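PTS system, IIA component (Enterococcus faecalis, PDB 3BED) probably acts as the IIA phosphotransferase subunit of a mannose/sorbose-type sugar uptake system, passing on phosphoryl groups. Local coordinates at residues Arg90-Ala103 / Val111-Ala125. Residues are numbered along the deposited sequence; the frame is centred on the assembly and turned at random. Where two conformers were deposited one is given.
Sequences RVVAGLNLAMAIEA and VDELAAYLTQIGQSA
R90 takes hold of D112 side-on: NE donates to OD1 at 2.8 Å within the guanidinium plane, and NH2 reaches OD2 on its syn side at 3.0 Å. The two flat groups are turned 53° against each other, while V111 CG2 lies over the centre of one guanidinium face. A bend at chi2 turns the arginine chain across V111, and NH1 is hydrogen-bonded to P87 O. Two residues along the strand, V92 sets CG2 against A115 CB (3.7 Å), one helical turn after V111, and CG1 against T119 OG1, a hydroxyl that bonds A115 O and T128 of the second subunit. Helix 111-124 runs parallel to segment 90-93 of the edge strand of this chain's four-stranded parallel sheet, in the mannose-type IIA fold; beyond V92 and A93 the sheet continues antiparallel into the second subunit. Segment 97-103 crosses the same helix roughly antiparallel, at 144°. Here A103 CB rests on L118 CD1, I121 CG2 touches E102 CG, and A98 and A125 are packed tightly, CB to CB at 3.5 Å. Y117 OH makes a weak 3.3 Å bond to E102 OE1, ring and carboxylate almost perpendicular. N96 joins the helix ends: ND2 donates nearly straight to G122 O (3.0 Å) and also bonds G94 O of the second subunit, while OD1 caps helix 97-105 by accepting from M99 N. Its chi1 of 51° sets the amide between its own N and carbonyl carbon, where OD1 can reach M99 N and ND2 G122 O.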
ATOM      1  N   ARG A  90       9.721  12.465 -11.352  1.00 19.17           N
ATOM      2  CA  ARG A  90       9.650  11.044 -11.680  1.00 18.40           C
ATOM      3  C   ARG A  90       8.437  10.430 -10.973  1.00 19.21           C
ATOM      4  O   ARG A  90       7.892  11.028 -10.036  1.00 19.63           O
ATOM      5  CB  ARG A  90      10.937  10.297 -11.286  1.00 19.50           C
ATOM      6  CG  ARG A  90      12.252  10.910 -11.858  1.00 21.33           C
ATOM      7  CD  ARG A  90      12.456  10.556 -13.353  1.00 22.24           C
ATOM      8  NE  ARG A  90      13.699  11.134 -13.868  1.00 23.47           N
ATOM      9  CZ  ARG A  90      13.899  12.419 -14.179  1.00 25.20           C
ATOM     10  NH1 ARG A  90      12.914  13.320 -14.127  1.00 23.68           N
ATOM     11  NH2 ARG A  90      15.127  12.801 -14.575  1.00 24.58           N
ATOM     12  N   VAL A  91       8.072   9.226 -11.408  1.00 18.53           N
ATOM     13  CA  VAL A  91       6.882   8.539 -10.913  1.00 18.58           C
ATOM     14  C   VAL A  91       7.207   7.080 -10.700  1.00 18.59           C
ATOM     15  O   VAL A  91       7.761   6.435 -11.580  1.00 19.33           O
ATOM     16  CB  VAL A  91       5.721   8.632 -11.938  1.00 17.51           C
ATOM     17  CG1 VAL A  91       4.471   7.896 -11.420  1.00 19.19           C
ATOM     18  CG2 VAL A  91       5.376  10.115 -12.253  1.00 18.37           C
ATOM     19  N   VAL A  92       6.863   6.568  -9.510  1.00 18.25           N
ATOM     20  CA  VAL A  92       6.904   5.139  -9.222  1.00 17.42           C
ATOM     21  C   VAL A  92       5.495   4.701  -8.814  1.00 17.23           C
ATOM     22  O   VAL A  92       4.849   5.348  -7.970  1.00 17.54           O
ATOM     23  CB  VAL A  92       7.890   4.835  -8.081  1.00 17.82           C
ATOM     24  CG1 VAL A  92       7.937   3.345  -7.774  1.00 19.36           C
ATOM     25  CG2 VAL A  92       9.302   5.369  -8.453  1.00 17.43           C
ATOM     26  N   ALA A  93       5.045   3.599  -9.411  1.00 16.60           N
ATOM     27  CA  ALA A  93       3.708   3.053  -9.073  1.00 16.57           C
ATOM     28  C   ALA A  93       3.843   1.862  -8.114  1.00 16.19           C
ATOM     29  O   ALA A  93       4.949   1.330  -7.953  1.00 16.40           O
ATOM     30  CB  ALA A  93       2.983   2.596 -10.366  1.00 16.83           C
ATOM     31  N   GLY A  94       2.721   1.458  -7.483  1.00 15.02           N
ATOM     32  CA  GLY A  94       2.699   0.301  -6.605  1.00 15.37           C
ATOM     33  C   GLY A  94       2.900   0.657  -5.134  1.00 14.53           C
ATOM     34  O   GLY A  94       3.289  -0.202  -4.352  1.00 15.67           O
ATOM     35  N   LEU A  95       2.585   1.904  -4.744  1.00 14.78           N
ATOM     36  CA  LEU A  95       2.833   2.375  -3.369  1.00 14.40           C
ATOM     37  C   LEU A  95       2.460   1.371  -2.308  1.00 15.00           C
ATOM     38  O   LEU A  95       1.318   0.917  -2.261  1.00 15.34           O
ATOM     39  CB  LEU A  95       1.959   3.619  -3.129  1.00 14.62           C
ATOM     40  CG  LEU A  95       1.919   4.298  -1.761  1.00 15.77           C
ATOM     41  CD1 LEU A  95       3.296   4.752  -1.301  1.00 15.90           C
ATOM     42  CD2 LEU A  95       0.911   5.510  -1.755  1.00 17.23           C
ATOM     43  N   ASN A  96       3.435   1.039  -1.452  1.00 15.92           N
ATOM     44  CA  ASN A  96       3.177   0.300  -0.243  1.00 14.48           C
ATOM     45  C   ASN A  96       3.937   1.000   0.888  1.00 15.33           C
ATOM     46  O   ASN A  96       4.691   1.986   0.655  1.00 14.75           O
ATOM     47  CB  ASN A  96       3.522  -1.199  -0.349  1.00 15.86           C
ATOM     48  CG  ASN A  96       4.922  -1.433  -0.871  1.00 14.53           C
ATOM     49  OD1 ASN A  96       5.814  -0.565  -0.726  1.00 14.21           O
ATOM     50  ND2 ASN A  96       5.131  -2.639  -1.511  1.00 14.77           N
ATOM     51  N   LEU A  97       3.669   0.559   2.104  1.00 13.42           N
ATOM     52  CA  LEU A  97       4.194   1.309   3.252  1.00 14.71           C
ATOM     53  C   LEU A  97       5.720   1.302   3.277  1.00 14.59           C
ATOM     54  O   LEU A  97       6.329   2.304   3.675  1.00 17.41           O
ATOM     55  CB  LEU A  97       3.643   0.727   4.553  1.00 13.98           C
ATOM     56  CG  LEU A  97       3.937   1.567   5.822  1.00 13.60           C
ATOM     57  CD1 LEU A  97       3.507   3.045   5.706  1.00 14.42           C
ATOM     58  CD2 LEU A  97       3.214   0.936   6.986  1.00 15.51           C
ATOM     59  N   ALA A  98       6.350   0.192   2.894  1.00 15.37           N
ATOM     60  CA  ALA A  98       7.788   0.181   2.949  1.00 15.74           C
ATOM     61  C   ALA A  98       8.361   1.272   2.046  1.00 16.87           C
ATOM     62  O   ALA A  98       9.385   1.896   2.376  1.00 17.00           O
ATOM     63  CB  ALA A  98       8.314  -1.200   2.523  1.00 16.89           C
HETATM   64  N   MSE A  99       7.735   1.466   0.889  1.00 16.58           N
HETATM   65  CA  MSE A  99       8.236   2.476  -0.039  0.60 17.63           C
HETATM   66  C   MSE A  99       8.129   3.857   0.568  1.00 17.35           C
HETATM   67  O   MSE A  99       9.058   4.685   0.420  1.00 17.73           O
HETATM   68  CB  MSE A  99       7.479   2.414  -1.366  0.60 17.32           C
HETATM   69  CG  MSE A  99       7.826   1.257  -2.204  0.60 18.06           C
HETATM   70 SE   MSE A  99       6.424   1.075  -3.578  0.46 22.84          SE
HETATM   71  CE  MSE A  99       6.306   3.080  -3.848  0.40 10.45           C
ATOM     72  N   ALA A 100       7.016   4.122   1.250  1.00 17.51           N
ATOM     73  CA  ALA A 100       6.792   5.445   1.830  1.00 17.10           C
ATOM     74  C   ALA A 100       7.762   5.713   2.971  1.00 17.94           C
ATOM     75  O   ALA A 100       8.292   6.837   3.085  1.00 18.63           O
ATOM     76  CB  ALA A 100       5.355   5.570   2.318  1.00 17.77           C
ATOM     77  N   ILE A 101       7.963   4.709   3.840  1.00 16.01           N
ATOM     78  CA  ILE A 101       8.964   4.846   4.930  1.00 16.86           C
ATOM     79  C   ILE A 101      10.360   5.115   4.382  1.00 17.65           C
ATOM     80  O   ILE A 101      11.056   6.040   4.862  1.00 18.03           O
ATOM     81  CB  ILE A 101       8.970   3.549   5.831  1.00 17.73           C
ATOM     82  CG1 ILE A 101       7.642   3.546   6.626  1.00 19.82           C
ATOM     83  CG2 ILE A 101      10.341   3.396   6.599  1.00 20.58           C
ATOM     84  CD1 ILE A 101       7.459   2.079   7.198  1.00 22.53           C
ATOM     85  N   GLU A 102      10.793   4.297   3.418  1.00 17.97           N
ATOM     86  CA  GLU A 102      12.118   4.535   2.886  1.00 19.22           C
ATOM     87  C   GLU A 102      12.251   5.879   2.178  1.00 19.20           C
ATOM     88  O   GLU A 102      13.310   6.507   2.262  1.00 20.58           O
ATOM     89  CB  GLU A 102      12.576   3.373   2.011  1.00 19.74           C
ATOM     90  CG  GLU A 102      12.687   2.057   2.806  1.00 23.51           C
ATOM     91  CD  GLU A 102      13.708   2.100   3.946  1.00 28.68           C
ATOM     92  OE1 GLU A 102      14.647   2.933   3.943  1.00 32.33           O
ATOM     93  OE2 GLU A 102      13.569   1.270   4.847  1.00 31.40           O
ATOM     94  N   ALA A 103      11.210   6.333   1.482  1.00 18.92           N
ATOM     95  CA  ALA A 103      11.254   7.629   0.817  1.00 18.91           C
ATOM     96  C   ALA A 103      11.422   8.715   1.856  1.00 19.98           C
ATOM     97  O   ALA A 103      12.160   9.697   1.656  1.00 21.18           O
ATOM     98  CB  ALA A 103       9.975   7.824   0.030  1.00 18.94           C
ATOM     99  N   VAL A 111      16.996  12.177  -8.308  1.00 24.16           N
ATOM    100  CA  VAL A 111      15.629  11.643  -8.511  0.50 24.79           C
ATOM    101  C   VAL A 111      15.566  10.281  -9.166  1.00 24.74           C
ATOM    102  O   VAL A 111      14.713   9.457  -8.833  1.00 24.80           O
ATOM    103  CB  VAL A 111      14.742  12.581  -9.354  0.50 25.32           C
ATOM    104  CG1 VAL A 111      14.377  13.803  -8.581  0.50 25.92           C
ATOM    105  CG2 VAL A 111      15.414  12.940 -10.673  0.50 26.05           C
ATOM    106  N   ASP A 112      16.451  10.042 -10.127  1.00 24.61           N
ATOM    107  CA  ASP A 112      16.508   8.781 -10.816  1.00 24.31           C
ATOM    108  C   ASP A 112      17.044   7.694  -9.871  1.00 24.35           C
ATOM    109  O   ASP A 112      16.560   6.542  -9.897  1.00 25.32           O
ATOM    110  CB  ASP A 112      17.394   8.904 -12.072  1.00 24.63           C
ATOM    111  CG  ASP A 112      16.714   9.714 -13.170  1.00 26.62           C
ATOM    112  OD1 ASP A 112      15.699   9.239 -13.707  1.00 29.53           O
ATOM    113  OD2 ASP A 112      17.143  10.853 -13.441  1.00 30.94           O
ATOM    114  N   GLU A 113      18.035   8.056  -9.047  1.00 24.07           N
ATOM    115  CA  GLU A 113      18.584   7.102  -8.088  0.50 23.71           C
ATOM    116  C   GLU A 113      17.527   6.767  -7.050  1.00 23.43           C
ATOM    117  O   GLU A 113      17.362   5.608  -6.682  1.00 24.12           O
ATOM    118  CB  GLU A 113      19.797   7.671  -7.376  0.50 23.73           C
ATOM    119  CG  GLU A 113      20.389   6.685  -6.383  0.50 25.39           C
ATOM    120  CD  GLU A 113      21.759   7.092  -5.939  0.50 29.17           C
ATOM    121  OE1 GLU A 113      22.464   7.710  -6.773  0.50 29.95           O
ATOM    122  OE2 GLU A 113      22.131   6.799  -4.780  0.50 27.54           O
ATOM    123  N   LEU A 114      16.809   7.803  -6.615  1.00 22.03           N
ATOM    124  CA  LEU A 114      15.772   7.619  -5.603  1.00 21.15           C
ATOM    125  C   LEU A 114      14.626   6.755  -6.159  1.00 21.80           C
ATOM    126  O   LEU A 114      14.202   5.815  -5.484  1.00 23.03           O
ATOM    127  CB  LEU A 114      15.250   8.964  -5.135  1.00 20.77           C
ATOM    128  CG  LEU A 114      14.151   8.832  -4.094  1.00 19.68           C
ATOM    129  CD1 LEU A 114      14.661   8.112  -2.837  1.00 22.34           C
ATOM    130  CD2 LEU A 114      13.569  10.174  -3.780  1.00 20.70           C
ATOM    131  N   ALA A 115      14.152   7.021  -7.385  1.00 22.24           N
ATOM    132  CA  ALA A 115      13.135   6.135  -7.985  1.00 20.72           C
ATOM    133  C   ALA A 115      13.587   4.663  -8.105  1.00 21.56           C
ATOM    134  O   ALA A 115      12.825   3.723  -7.831  1.00 21.25           O
ATOM    135  CB  ALA A 115      12.666   6.694  -9.344  1.00 21.24           C
ATOM    136  N   ALA A 116      14.841   4.456  -8.499  1.00 21.29           N
ATOM    137  CA  ALA A 116      15.322   3.100  -8.651  1.00 21.51           C
ATOM    138  C   ALA A 116      15.370   2.392  -7.283  1.00 20.81           C
ATOM    139  O   ALA A 116      14.959   1.241  -7.155  1.00 21.21           O
ATOM    140  CB  ALA A 116      16.708   3.085  -9.339  1.00 22.52           C
ATOM    141  N   TYR A 117      15.860   3.108  -6.266  1.00 20.55           N
ATOM    142  CA  TYR A 117      15.932   2.577  -4.911  1.00 20.43           C
ATOM    143  C   TYR A 117      14.529   2.188  -4.395  1.00 20.01           C
ATOM    144  O   TYR A 117      14.336   1.080  -3.876  1.00 21.00           O
ATOM    145  CB  TYR A 117      16.566   3.627  -3.988  1.00 22.27           C
ATOM    146  CG  TYR A 117      16.580   3.203  -2.548  1.00 24.15           C
ATOM    147  CD1 TYR A 117      17.322   2.075  -2.144  1.00 25.84           C
ATOM    148  CD2 TYR A 117      15.833   3.905  -1.596  1.00 25.87           C
ATOM    149  CE1 TYR A 117      17.338   1.676  -0.818  1.00 26.88           C
ATOM    150  CE2 TYR A 117      15.839   3.508  -0.260  1.00 27.39           C
ATOM    151  CZ  TYR A 117      16.605   2.398   0.116  1.00 24.84           C
ATOM    152  OH  TYR A 117      16.582   2.000   1.446  1.00 28.11           O
ATOM    153  N   LEU A 118      13.554   3.086  -4.568  1.00 19.63           N
ATOM    154  CA  LEU A 118      12.214   2.840  -4.021  1.00 18.60           C
ATOM    155  C   LEU A 118      11.476   1.769  -4.795  1.00 18.56           C
ATOM    156  O   LEU A 118      10.626   1.075  -4.252  1.00 18.99           O
ATOM    157  CB  LEU A 118      11.392   4.133  -4.019  1.00 17.52           C
ATOM    158  CG  LEU A 118      11.937   5.213  -3.060  1.00 19.59           C
ATOM    159  CD1 LEU A 118      11.066   6.409  -3.203  1.00 20.80           C
ATOM    160  CD2 LEU A 118      12.048   4.800  -1.604  1.00 20.68           C
ATOM    161  N   THR A 119      11.792   1.632  -6.079  1.00 18.74           N
ATOM    162  CA  THR A 119      11.272   0.516  -6.848  1.00 18.74           C
ATOM    163  C   THR A 119      11.738  -0.788  -6.251  1.00 18.85           C
ATOM    164  O   THR A 119      10.943  -1.729  -6.055  1.00 19.60           O
ATOM    165  CB  THR A 119      11.621   0.630  -8.342  1.00 18.45           C
ATOM    166  OG1 THR A 119      11.052   1.858  -8.821  1.00 18.68           O
ATOM    167  CG2 THR A 119      11.048  -0.534  -9.121  1.00 19.30           C
ATOM    168  N   GLN A 120      13.034  -0.864  -5.968  1.00 20.55           N
ATOM    169  CA  GLN A 120      13.569  -2.072  -5.375  1.00 20.80           C
ATOM    170  C   GLN A 120      12.978  -2.337  -3.989  1.00 21.49           C
ATOM    171  O   GLN A 120      12.642  -3.478  -3.670  1.00 22.02           O
ATOM    172  CB  GLN A 120      15.085  -1.989  -5.302  1.00 23.07           C
ATOM    173  CG  GLN A 120      15.738  -3.104  -4.529  1.00 26.19           C
ATOM    174  CD  GLN A 120      15.963  -2.720  -3.055  1.00 32.42           C
ATOM    175  OE1 GLN A 120      16.570  -1.665  -2.731  1.00 34.63           O
ATOM    176  NE2 GLN A 120      15.450  -3.561  -2.152  1.00 33.28           N
ATOM    177  N   ILE A 121      12.868  -1.289  -3.173  1.00 20.39           N
ATOM    178  CA  ILE A 121      12.264  -1.410  -1.821  1.00 19.75           C
ATOM    179  C   ILE A 121      10.858  -1.970  -1.939  1.00 19.15           C
ATOM    180  O   ILE A 121      10.491  -2.939  -1.214  1.00 19.52           O
ATOM    181  CB  ILE A 121      12.250  -0.047  -1.075  1.00 20.05           C
ATOM    182  CG1 ILE A 121      13.666   0.332  -0.613  1.00 20.24           C
ATOM    183  CG2 ILE A 121      11.293  -0.063   0.088  1.00 19.24           C
ATOM    184  CD1 ILE A 121      14.417  -0.753   0.216  1.00 22.33           C
ATOM    185  N   GLY A 122      10.083  -1.358  -2.839  1.00 18.24           N
ATOM    186  CA  GLY A 122       8.661  -1.685  -2.933  1.00 17.12           C
ATOM    187  C   GLY A 122       8.495  -3.148  -3.360  1.00 17.76           C
ATOM    188  O   GLY A 122       7.587  -3.825  -2.876  1.00 18.88           O
ATOM    189  N   GLN A 123       9.336  -3.625  -4.297  1.00 18.28           N
ATOM    190  CA  GLN A 123       9.263  -5.021  -4.745  1.00 18.64           C
ATOM    191  C   GLN A 123       9.688  -5.963  -3.657  1.00 18.98           C
ATOM    192  O   GLN A 123       9.003  -6.963  -3.407  1.00 19.95           O
ATOM    193  CB  GLN A 123      10.115  -5.284  -6.012  1.00 19.73           C
ATOM    194  CG  GLN A 123       9.612  -4.455  -7.182  1.00 21.70           C
ATOM    195  CD  GLN A 123      10.578  -4.385  -8.339  1.00 26.00           C
ATOM    196  OE1 GLN A 123      11.681  -4.934  -8.280  1.00 29.85           O
ATOM    197  NE2 GLN A 123      10.163  -3.724  -9.419  1.00 24.09           N
ATOM    198  N   SER A 124      10.775  -5.634  -2.967  1.00 19.62           N
ATOM    199  CA  SER A 124      11.290  -6.509  -1.893  0.60 19.30           C
ATOM    200  C   SER A 124      10.353  -6.589  -0.712  1.00 19.67           C
ATOM    201  O   SER A 124      10.396  -7.543   0.094  1.00 19.61           O
ATOM    202  CB  SER A 124      12.666  -6.054  -1.399  0.60 20.20           C
ATOM    203  OG  SER A 124      13.632  -6.203  -2.424  0.60 19.08           O
ATOM    204  N   ALA A 125       9.518  -5.547  -0.586  1.00 18.36           N
ATOM    205  CA  ALA A 125       8.565  -5.472   0.524  1.00 19.19           C
ATOM    206  C   ALA A 125       7.423  -6.494   0.434  1.00 18.46           C
ATOM    207  O   ALA A 125       6.674  -6.699   1.398  1.00 18.65           O
ATOM    208  CB  ALA A 125       7.955  -4.078   0.575  1.00 20.83           C
TER